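Local coordinates for protein Beta/alpha-amylase (Paenibacillus polymyxa, PDB 3VOC) that hydrolyses alpha-1,4-glucosidic linkages of starch, its beta-amylase domain removing successive maltose units from the non-reducing ends of the chains, at residues A[202-205]-A[206-209]; A[190-193]-A[194-197]; A[243-246]-A[247-251]. One frame throughout, in Å; residues are numbered along the deposited sequence.

Three local contacts, met in series along the chain, trace an outlying helical region of the glycoside hydrolase family 14 domain, inserted between the fourth and fifth strands (153-156 and 275-279) of its TIM barrel. Contact 2 lies on helix 188-202, contact 1 at the turn from that helix into helix 205-212, and contact 3 on helix 240-268. Contacts 2 and 3 are closest, their centres about 11 Å apart, with W248 packed on the A190, F194 and A197 side of helix 188-202. Contact 1 lies about 17 Å from contact 3, centre to centre, yet touches it where Y202 OH reaches D244 OD2. These links tie helix 188-202 to 240-268; contact 1 leads into 205-212.

Contact 1 of 3, residues A[202-205]-A[206-209]; sequences YGSL and DKIN
The ring of Y202 is approached obliquely by I208 CG1 and by the carbonyl O of K207. The side chains of Y202 and I208 cross at about a right angle, and Y202 CD2 lies 4.0 Å from I208 CG1. With CG anti to the carbonyl carbon (chi1 -65°), the tyrosine ring stands beside the first turn of helix 205-212, and its OH bonds to D244 of helix 240-268. The carbonyl of the same residue rests against the lysine: Y202 O is 3.3 Å from K207 CD, while the extended remainder of the lysine chain leads away. G203 breaks the preceding helix with a positive phi, and S204 then serves as N-cap of the next one. Its OG sits between its own backbone N and carbonyl carbon (chi1 65°), where it accepts from K207 N at 3.2 Å. The helix proper is opened by I208 N donating to S204 O at 3.0 Å, followed by N209 N to L205 O at 2.9 Å, the latter almost straight at 173°. L205 and I208 both rest on L219 of the following loop, and the amide of N209 is bonded to T214 and L216. Chemically, the serine side chain supplies an acceptor for the N-H of K207 in the first turn, the role of an N-cap, so the chain can end one helix and start another within a few residues while Y202 and I208 pack together across the turn.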
loop_
_atom_site.group_PDB
_atom_site.type_symbol
_atom_site.label_atom_id
_atom_site.label_comp_id
_atom_site.label_asym_id
_atom_site.label_seq_id
_atom_site.Cartn_x
_atom_site.Cartn_y
_atom_site.Cartn_z
ATOM N N TYR A 202 13.598 -26.907 -6.585
ATOM C CA TYR A 202 14.786 -27.733 -6.806
ATOM C C TYR A 202 14.500 -29.222 -6.881
ATOM O O TYR A 202 15.256 -29.954 -7.527
ATOM C CB TYR A 202 15.855 -27.423 -5.768
ATOM C CG TYR A 202 16.347 -26.015 -5.914
ATOM C CD1 TYR A 202 17.084 -25.632 -7.040
ATOM C CD2 TYR A 202 16.059 -25.045 -4.944
ATOM C CE1 TYR A 202 17.526 -24.338 -7.199
ATOM C CE2 TYR A 202 16.505 -23.737 -5.092
ATOM C CZ TYR A 202 17.234 -23.395 -6.223
ATOM O OH TYR A 202 17.699 -22.117 -6.374
ATOM N N GLY A 203 13.413 -29.654 -6.230
ATOM C CA GLY A 203 12.908 -31.017 -6.363
ATOM C C GLY A 203 13.105 -31.931 -5.168
ATOM O O GLY A 203 12.399 -32.909 -5.036
ATOM N N SER A 204 14.065 -31.624 -4.297
ATOM C CA SER A 204 14.316 -32.464 -3.125
ATOM C C SER A 204 15.233 -31.718 -2.187
ATOM O O SER A 204 15.838 -30.736 -2.572
ATOM C CB SER A 204 14.977 -33.787 -3.524
ATOM O OG SER A 204 16.267 -33.538 -4.069
ATOM N N LEU A 205 15.335 -32.185 -0.951
ATOM C CA LEU A 205 16.230 -31.563 -0.001
ATOM C C LEU A 205 17.670 -31.561 -0.530
ATOM O O LEU A 205 18.407 -30.585 -0.381
ATOM C CB LEU A 205 16.158 -32.315 1.325
ATOM C CG LEU A 205 17.124 -31.833 2.415
ATOM C CD1 LEU A 205 16.768 -30.421 2.892
ATOM C CD2 LEU A 205 17.037 -32.830 3.525
ATOM N N ASP A 206 18.080 -32.659 -1.149
ATOM C CA ASP A 206 19.470 -32.773 -1.603
ATOM C C ASP A 206 19.752 -31.801 -2.743
ATOM O O ASP A 206 20.849 -31.246 -2.842
ATOM C CB ASP A 206 19.793 -34.209 -2.020
ATOM C CG ASP A 206 19.954 -35.151 -0.825
ATOM O OD1 ASP A 206 20.455 -34.716 0.230
ATOM O OD2 ASP A 206 19.585 -36.342 -0.956
ATOM N N LYS A 207 18.760 -31.599 -3.604
ATOM C CA LYS A 207 18.898 -30.611 -4.677
ATOM C C LYS A 207 18.880 -29.167 -4.168
ATOM O O LYS A 207 19.495 -28.290 -4.773
ATOM C CB LYS A 207 17.887 -30.873 -5.793
ATOM C CG LYS A 207 18.314 -32.090 -6.648
ATOM C CD LYS A 207 17.187 -32.602 -7.479
ATOM C CE LYS A 207 17.676 -33.578 -8.530
ATOM N NZ LYS A 207 16.488 -34.126 -9.269
ATOM N N ILE A 208 18.196 -28.942 -3.042
ATOM C CA ILE A 208 18.247 -27.639 -2.357
ATOM C C ILE A 208 19.653 -27.399 -1.813
ATOM O O ILE A 208 20.247 -26.342 -2.053
ATOM C CB ILE A 208 17.183 -27.511 -1.225
ATOM C CG1 ILE A 208 15.768 -27.505 -1.814
ATOM C CG2 ILE A 208 17.401 -26.223 -0.431
ATOM C CD1 ILE A 208 14.633 -27.757 -0.780
ATOM N N ASN A 209 20.198 -28.392 -1.108
ATOM C CA ASN A 209 21.592 -28.334 -0.654
ATOM C C ASN A 209 22.565 -28.079 -1.812
ATOM O O ASN A 209 23.500 -27.291 -1.673
ATOM C CB ASN A 209 21.986 -29.634 0.059
ATOM C CG ASN A 209 21.498 -29.694 1.509
ATOM O OD1 ASN A 209 21.233 -28.670 2.154
ATOM N ND2 ASN A 209 21.399 -30.911 2.033
#

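Contact 2 of 3, residues A[190-193]-A[194-197]; sequences AKNA and FRTA
A190 to A197 form two unbroken turns of helix 188-202, in which four successive i to i+4 bonds join the first four residues to the next four. F194 N donates to A190 O, R195 N to K191 O, T196 N to N192 O and A197 N to A193 O, all between 2.8 and 3.0 Å. The carbonyl of N192 is gripped twice, since T196 OG1 also donates to N192 O at 2.8 Å, arriving from the face of the carbonyl plane opposite to T196 N. That hydroxyl stands anti to its own carbonyl carbon (chi1 -54°), which turns it back along the helix. The side chain of N192 is engaged as well: R195 NH1 donates to N192 OD1 at 2.9 Å; the oxygen lies at the edge of the guanidinium, nearly in its plane, whereas the nitrogen stands above the plane of the amide, and the two flat groups are 65° apart. K191 runs alongside R195 in the same direction, and its CB lies over one guanidinium face, toward its rim, 4.0 Å from R195 CZ. A water accepts from R195 NH2 at 2.9 Å and, weakly, from K191 NZ, and so lies between two like charges. Outside partners probably ease their proximity: K191 forms a salt bridge with E188, and R195 NE bonds to I222 O. On another side, F194, A193 and A197 touch helix 240-268, the small alanines lying against W248. Such a helix, polar along one side and apolar where it packs on its neighbour, is the amphipathic arrangement, found here in a region attached to a TIM barrel.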
loop_
_atom_site.group_PDB
_atom_site.type_symbol
_atom_site.label_atom_id
_atom_site.label_comp_id
_atom_site.label_asym_id
_atom_site.label_seq_id
_atom_site.Cartn_x
_atom_site.Cartn_y
_atom_site.Cartn_z
ATOM N N ALA A 190 4.231 -19.491 6.898
ATOM C CA ALA A 190 5.233 -18.846 6.039
ATOM C C ALA A 190 6.480 -19.712 5.905
ATOM O O ALA A 190 6.990 -19.903 4.796
ATOM C CB ALA A 190 5.588 -17.458 6.567
ATOM N N LYS A 191 6.956 -20.255 7.028
ATOM C CA LYS A 191 8.148 -21.102 6.994
ATOM C C LYS A 191 7.909 -22.333 6.127
ATOM O O LYS A 191 8.764 -22.700 5.319
ATOM C CB LYS A 191 8.607 -21.492 8.397
ATOM C CG LYS A 191 9.182 -20.305 9.194
ATOM C CD LYS A 191 9.820 -20.724 10.507
ATOM C CE LYS A 191 8.828 -21.345 11.446
ATOM N NZ LYS A 191 9.413 -21.630 12.817
ATOM N N ASN A 192 6.737 -22.942 6.270
ATOM C CA ASN A 192 6.386 -24.096 5.449
ATOM C C ASN A 192 6.171 -23.757 3.973
ATOM O O ASN A 192 6.526 -24.540 3.084
ATOM C CB ASN A 192 5.193 -24.828 6.057
ATOM C CG ASN A 192 5.616 -25.741 7.211
ATOM O OD1 ASN A 192 6.724 -26.300 7.200
ATOM N ND2 ASN A 192 4.747 -25.903 8.196
ATOM N N ALA A 193 5.625 -22.576 3.708
ATOM C CA ALA A 193 5.449 -22.132 2.333
ATOM C C ALA A 193 6.804 -21.938 1.655
ATOM O O ALA A 193 6.965 -22.281 0.490
ATOM C CB ALA A 193 4.626 -20.850 2.274
ATOM N N PHE A 194 7.781 -21.400 2.389
ATOM C CA PHE A 194 9.139 -21.257 1.847
ATOM C C PHE A 194 9.782 -22.627 1.606
ATOM O O PHE A 194 10.398 -22.842 0.563
ATOM C CB PHE A 194 10.016 -20.385 2.773
ATOM C CG PHE A 194 11.457 -20.180 2.287
ATOM C CD1 PHE A 194 11.730 -19.752 0.983
ATOM C CD2 PHE A 194 12.534 -20.386 3.161
ATOM C CE1 PHE A 194 13.044 -19.542 0.554
ATOM C CE2 PHE A 194 13.871 -20.171 2.742
ATOM C CZ PHE A 194 14.122 -19.752 1.439
ATOM N N ARG A 195 9.639 -23.550 2.562
ATOM C CA ARG A 195 10.172 -24.906 2.382
ATOM C C ARG A 195 9.559 -25.557 1.135
ATOM O O ARG A 195 10.274 -26.092 0.273
ATOM C CB ARG A 195 9.892 -25.774 3.626
ATOM C CG ARG A 195 10.705 -25.388 4.831
ATOM C CD ARG A 195 10.155 -25.978 6.129
ATOM N NE ARG A 195 10.842 -25.337 7.248
ATOM C CZ ARG A 195 10.310 -25.072 8.437
ATOM N NH1 ARG A 195 9.045 -25.394 8.699
ATOM N NH2 ARG A 195 11.060 -24.468 9.361
ATOM N N THR A 196 8.233 -25.503 1.041
ATOM C CA THR A 196 7.507 -26.078 -0.092
ATOM C C THR A 196 7.945 -25.424 -1.407
ATOM O O THR A 196 8.186 -26.116 -2.410
ATOM C CB THR A 196 5.979 -25.975 0.109
ATOM O OG1 THR A 196 5.634 -26.567 1.357
ATOM C CG2 THR A 196 5.222 -26.707 -0.991
ATOM N N ALA A 197 8.070 -24.101 -1.401
ATOM C CA ALA A 197 8.538 -23.385 -2.590
ATOM C C ALA A 197 9.932 -23.864 -3.029
ATOM O O ALA A 197 10.198 -24.002 -4.238
ATOM C CB ALA A 197 8.545 -21.878 -2.343
HETATM O O HOH W 1 9.246 -24.597 11.648
#

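Contact 3 of 3, residues A[243-246]-A[247-251]; sequences KDFL and SWYQS
Aromatic packing within a single helix makes this buried contact, in the early turns of helix 240-268, the long helix that precedes barrel strand 275-279. F245 and Y249, four residues apart, lie side by side and point the same way. Their planes are 25° from parallel but slid apart, with centroids 5.2 Å from each other, so the rings barely overlap; the touching is done by F245 CZ, 3.9 Å from Y249 CD1 and over the tyrosine face. Both rings leave the helix with CG anti to the backbone N (chi1 168° in F245, -169° in Y249), which sets them in step. W248 crosses F245 obliquely: F245 CE1 lies 3.8 Å from W248 CZ3, at the edge of the indole. Backbone bonds such as Y249 N to F245 O, 2.8 Å, hold the turn, and S251 OG donates to W248 O at 2.7 Å. Around it, W248 lies against helix 188-202, and D244 forms a salt bridge with K201 and bonds to W212 of helix 205-212. Y249 stacks on Y166 and bonds through its OH to A299 and Q184, while Q250 OE1 accepts from Y303 and D304, and S247 OG bonds to R307 of helix 305-315, where Q250 also packs.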
loop_
_atom_site.group_PDB
_atom_site.type_symbol
_atom_site.label_atom_id
_atom_site.label_comp_id
_atom_site.label_asym_id
_atom_site.label_seq_id
_atom_site.Cartn_x
_atom_site.Cartn_y
_atom_site.Cartn_z
ATOM N N LYS A 243 19.268 -14.987 -2.017
ATOM C CA LYS A 243 18.530 -14.612 -3.215
ATOM C C LYS A 243 17.254 -15.425 -3.360
ATOM O O LYS A 243 16.226 -14.877 -3.712
ATOM C CB LYS A 243 19.387 -14.741 -4.485
ATOM C CG LYS A 243 20.486 -13.680 -4.604
ATOM C CD LYS A 243 21.452 -13.997 -5.759
ATOM C CE LYS A 243 22.160 -12.730 -6.259
ATOM N NZ LYS A 243 22.785 -11.935 -5.152
ATOM N N ASP A 244 17.329 -16.730 -3.104
ATOM C CA ASP A 244 16.129 -17.559 -3.096
ATOM C C ASP A 244 15.115 -17.088 -2.051
ATOM O O ASP A 244 13.916 -17.047 -2.325
ATOM C CB ASP A 244 16.471 -19.043 -2.866
ATOM C CG ASP A 244 16.642 -19.809 -4.163
ATOM O OD1 ASP A 244 15.914 -19.522 -5.137
ATOM O OD2 ASP A 244 17.487 -20.726 -4.215
ATOM N N PHE A 245 15.587 -16.762 -0.845
ATOM C CA PHE A 245 14.668 -16.294 0.188
ATOM C C PHE A 245 13.985 -14.976 -0.230
ATOM O O PHE A 245 12.758 -14.855 -0.151
ATOM C CB PHE A 245 15.337 -16.112 1.563
ATOM C CG PHE A 245 14.458 -15.370 2.535
ATOM C CD1 PHE A 245 13.310 -15.979 3.044
ATOM C CD2 PHE A 245 14.736 -14.053 2.887
ATOM C CE1 PHE A 245 12.459 -15.302 3.900
ATOM C CE2 PHE A 245 13.889 -13.366 3.753
ATOM C CZ PHE A 245 12.739 -14.006 4.264
ATOM N N LEU A 246 14.783 -13.998 -0.659
ATOM C CA LEU A 246 14.243 -12.681 -0.995
ATOM C C LEU A 246 13.337 -12.733 -2.201
ATOM O O LEU A 246 12.328 -12.036 -2.233
ATOM C CB LEU A 246 15.368 -11.670 -1.248
ATOM C CG LEU A 246 16.071 -11.104 -0.022
ATOM C CD1 LEU A 246 17.160 -10.142 -0.461
ATOM C CD2 LEU A 246 15.075 -10.406 0.910
ATOM N N SER A 247 13.703 -13.539 -3.205
ATOM C CA SER A 247 12.839 -13.715 -4.379
ATOM C C SER A 247 11.497 -14.332 -3.991
ATOM O O SER A 247 10.433 -13.876 -4.449
ATOM C CB SER A 247 13.532 -14.563 -5.452
ATOM O OG SER A 247 12.707 -14.682 -6.593
ATOM N N TRP A 248 11.542 -15.368 -3.149
ATOM C CA TRP A 248 10.312 -16.005 -2.677
ATOM C C TRP A 248 9.464 -15.028 -1.841
ATOM O O TRP A 248 8.246 -14.944 -1.990
ATOM C CB TRP A 248 10.610 -17.273 -1.849
ATOM C CG TRP A 248 9.377 -17.714 -1.083
ATOM C CD1 TRP A 248 8.315 -18.435 -1.577
ATOM C CD2 TRP A 248 9.062 -17.417 0.285
ATOM N NE1 TRP A 248 7.369 -18.615 -0.591
ATOM C CE2 TRP A 248 7.805 -18.006 0.562
ATOM C CE3 TRP A 248 9.727 -16.713 1.309
ATOM C CZ2 TRP A 248 7.190 -17.908 1.814
ATOM C CZ3 TRP A 248 9.116 -16.614 2.552
ATOM C CH2 TRP A 248 7.862 -17.227 2.800
ATOM N N TYR A 249 10.136 -14.309 -0.953
ATOM C CA TYR A 249 9.501 -13.357 -0.046
ATOM C C TYR A 249 8.711 -12.332 -0.873
ATOM O O TYR A 249 7.529 -12.071 -0.597
ATOM C CB TYR A 249 10.603 -12.695 0.768
ATOM C CG TYR A 249 10.182 -11.858 1.956
ATOM C CD1 TYR A 249 9.397 -12.393 2.991
ATOM C CD2 TYR A 249 10.620 -10.533 2.071
ATOM C CE1 TYR A 249 9.064 -11.605 4.114
ATOM C CE2 TYR A 249 10.284 -9.748 3.171
ATOM C CZ TYR A 249 9.507 -10.284 4.186
ATOM O OH TYR A 249 9.167 -9.476 5.262
ATOM N N GLN A 250 9.352 -11.799 -1.912
ATOM C CA GLN A 250 8.681 -10.894 -2.852
ATOM C C GLN A 250 7.573 -11.591 -3.644
ATOM O O GLN A 250 6.490 -11.005 -3.824
ATOM C CB GLN A 250 9.672 -10.208 -3.802
ATOM C CG GLN A 250 8.964 -9.268 -4.807
ATOM C CD GLN A 250 9.909 -8.377 -5.585
ATOM O OE1 GLN A 250 10.817 -7.769 -5.017
ATOM N NE2 GLN A 250 9.690 -8.283 -6.901
ATOM N N SER A 251 7.821 -12.831 -4.095
ATOM C CA SER A 251 6.817 -13.580 -4.895
ATOM C C SER A 251 5.452 -13.755 -4.202
ATOM O O SER A 251 4.402 -13.776 -4.872
ATOM C CB SER A 251 7.356 -14.946 -5.371
ATOM O OG SER A 251 7.307 -15.915 -4.323
#